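Local coordinates for protein polyphosphate kinase (Porphyromonas gingivalis, PDB 2O8R) that probably catalyses the reversible transfer of the terminal phosphate of ATP to a growing long-chain polyphosphate, with magnesium as cofactor, at residues Glu405-Phe410 with Gly435-Ala440. The protein carries 3 engineered substitutions. Numbering follows the deposited sequence.
Sequences ELKARF and GLKVHA. With SO4 (sulfate ion), chain F.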
loop_
_atom_site.group_PDB
_atom_site.type_symbol
_atom_site.label_atom_id
_atom_site.label_comp_id
_atom_site.label_asym_id
_atom_site.label_seq_id
_atom_site.Cartn_x
_atom_site.Cartn_y
_atom_site.Cartn_z
ATOM N N GLU A 405 8.953 8.974 -16.808
ATOM C CA GLU A 405 10.419 9.045 -16.786
ATOM C C GLU A 405 11.159 7.842 -16.192
ATOM O O GLU A 405 12.390 7.854 -16.128
ATOM C CB GLU A 405 10.894 10.321 -16.089
ATOM C CG GLU A 405 10.407 10.504 -14.660
ATOM C CD GLU A 405 11.119 11.640 -13.927
ATOM O OE1 GLU A 405 12.333 11.512 -13.647
ATOM O OE2 GLU A 405 10.458 12.654 -13.611
ATOM N N LEU A 406 10.432 6.810 -15.770
ATOM C CA LEU A 406 11.076 5.702 -15.073
ATOM C C LEU A 406 11.755 4.670 -15.988
ATOM O O LEU A 406 11.823 4.852 -17.209
ATOM C CB LEU A 406 10.146 5.050 -14.051
ATOM C CG LEU A 406 10.928 4.780 -12.759
ATOM C CD1 LEU A 406 11.067 6.053 -11.910
ATOM C CD2 LEU A 406 10.365 3.595 -11.966
ATOM N N LYS A 407 12.221 3.579 -15.377
ATOM C CA LYS A 407 13.373 2.822 -15.876
ATOM C C LYS A 407 13.095 1.470 -16.542
ATOM O O LYS A 407 11.942 1.091 -16.785
ATOM C CB LYS A 407 14.384 2.609 -14.731
ATOM C CG LYS A 407 14.509 3.765 -13.745
ATOM C CD LYS A 407 15.298 4.928 -14.313
ATOM C CE LYS A 407 15.128 6.160 -13.443
ATOM N NZ LYS A 407 16.285 7.085 -13.565
ATOM N N ALA A 408 14.195 0.769 -16.835
ATOM C CA ALA A 408 14.203 -0.601 -17.323
ATOM C C ALA A 408 13.559 -1.507 -16.283
ATOM O O ALA A 408 12.406 -1.912 -16.440
ATOM C CB ALA A 408 15.629 -1.041 -17.600
ATOM N N ARG A 409 14.298 -1.800 -15.214
ATOM C CA ARG A 409 13.759 -2.566 -14.086
ATOM C C ARG A 409 13.487 -1.691 -12.852
ATOM O O ARG A 409 14.325 -1.537 -11.954
ATOM C CB ARG A 409 14.638 -3.773 -13.777
ATOM C CG ARG A 409 14.623 -4.806 -14.900
ATOM C CD ARG A 409 15.990 -5.415 -15.074
ATOM N NE ARG A 409 16.557 -5.793 -13.782
ATOM C CZ ARG A 409 17.846 -5.708 -13.471
ATOM N NH1 ARG A 409 18.721 -5.247 -14.358
ATOM N NH2 ARG A 409 18.260 -6.076 -12.264
ATOM N N PHE A 410 12.277 -1.135 -12.871
ATOM C CA PHE A 410 11.715 -0.172 -11.917
ATOM C C PHE A 410 12.024 -0.459 -10.451
ATOM O O PHE A 410 11.482 0.193 -9.557
ATOM C CB PHE A 410 10.190 -0.118 -12.114
ATOM C CG PHE A 410 9.719 -0.771 -13.391
ATOM C CD1 PHE A 410 9.265 -2.088 -13.385
ATOM C CD2 PHE A 410 9.746 -0.078 -14.599
ATOM C CE1 PHE A 410 8.843 -2.700 -14.556
ATOM C CE2 PHE A 410 9.325 -0.685 -15.777
ATOM C CZ PHE A 410 8.871 -1.998 -15.754
ATOM N N GLY A 435 18.827 7.151 -21.995
ATOM C CA GLY A 435 19.515 8.296 -22.593
ATOM C C GLY A 435 18.997 9.629 -22.088
ATOM O O GLY A 435 19.710 10.378 -21.416
ATOM N N LEU A 436 17.753 9.934 -22.441
ATOM C CA LEU A 436 17.052 11.068 -21.866
ATOM C C LEU A 436 15.869 10.560 -21.044
ATOM O O LEU A 436 14.971 9.908 -21.577
ATOM C CB LEU A 436 16.616 12.071 -22.949
ATOM C CG LEU A 436 15.873 11.639 -24.222
ATOM C CD1 LEU A 436 14.364 11.803 -24.073
ATOM C CD2 LEU A 436 16.366 12.437 -25.424
ATOM N N LYS A 437 15.897 10.808 -19.739
ATOM C CA LYS A 437 14.725 10.553 -18.925
ATOM C C LYS A 437 13.989 11.877 -18.764
ATOM O O LYS A 437 14.612 12.913 -18.538
ATOM C CB LYS A 437 15.083 9.883 -17.591
ATOM C CG LYS A 437 16.131 10.593 -16.733
ATOM C CD LYS A 437 16.803 9.617 -15.757
ATOM C CE LYS A 437 17.323 10.301 -14.485
ATOM N NZ LYS A 437 18.518 11.164 -14.691
ATOM N N VAL A 438 12.670 11.854 -18.943
ATOM C CA VAL A 438 11.891 13.092 -18.983
ATOM C C VAL A 438 11.549 13.567 -17.576
ATOM O O VAL A 438 10.665 13.028 -16.906
ATOM C CB VAL A 438 10.613 12.951 -19.846
ATOM C CG1 VAL A 438 9.776 14.228 -19.817
ATOM C CG2 VAL A 438 10.982 12.600 -21.274
ATOM N N HIS A 439 12.261 14.590 -17.134
ATOM C CA HIS A 439 12.040 15.129 -15.810
ATOM C C HIS A 439 11.005 16.252 -15.857
ATOM O O HIS A 439 10.478 16.649 -14.825
ATOM C CB HIS A 439 13.366 15.600 -15.215
ATOM C CG HIS A 439 13.278 15.981 -13.776
ATOM N ND1 HIS A 439 13.229 17.292 -13.357
ATOM C CD2 HIS A 439 13.212 15.225 -12.656
ATOM C CE1 HIS A 439 13.148 17.328 -12.040
ATOM N NE2 HIS A 439 13.139 16.088 -11.589
ATOM N N ALA A 440 10.715 16.741 -17.062
ATOM C CA ALA A 440 9.722 17.800 -17.292
ATOM C C ALA A 440 8.388 17.553 -16.582
ATOM O O ALA A 440 7.908 16.425 -16.511
ATOM C CB ALA A 440 9.494 17.968 -18.776
HETATM S S SO4 F . 12.261 16.212 -8.300
HETATM O O1 SO4 F . 11.715 16.392 -6.956
HETATM O O2 SO4 F . 13.678 15.833 -8.193
HETATM O O3 SO4 F . 11.518 15.158 -8.988
HETATM O O4 SO4 F . 12.069 17.435 -9.073
#
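E405 lays its side chain along the backbone of V438 and H439, and its carboxylate comes to rest beside the imidazole of H439. The two side chains run in the same direction, with the carboxylate plane turned 79° from the ring. Both oxygens reach the same corner of the imidazole, E405 OE2 lying 3.9 Å from H439 CD2, and OE2 is 3.7 Å from CA of H439. CG of E405 stands between the backbone N and the carbonyl carbon (chi1 57°), and the extended chain beyond it carries the carboxylate past the V438 carbonyl to the histidine. No hydrogen bond joins the segments: OE2 of E405 and O of V438 are 3.3 Å apart, but both are acceptors. A weak, long ion pair to K441 gives the buried carboxylate a partner of opposite charge.

Both loops belong to the first phospholipase D-like C-terminal domain of the PPK1 fold. They follow the parallel neighbouring strands 399-404 and 428-431, the second leading into the HxK sequence H439-A440-K441 of this superfamily. H439 is the predicted phosphohistidine intermediate. Its ND1 is hydrogen-bonded to E628, which should fix the rotation of the ring, while NE2 makes a weak hydrogen bond to O3 of a sulfate at 3.2 Å. H597 and R599 bind the same anion, so the site is consistent with a phosphate-binding pocket between the two C-terminal domains.

Farther from the sulfate, K437 sets CB 3.7 Å from the backbone O of E405. The end of K407 crosses its aliphatic chain, NZ of K407 coming 3.4 Å from CD of K437. The ammonium group of K407 thus lies against methylenes of K437, while the like-charged nitrogens, NZ of K407 and NZ of K437, are 4.8 Å apart.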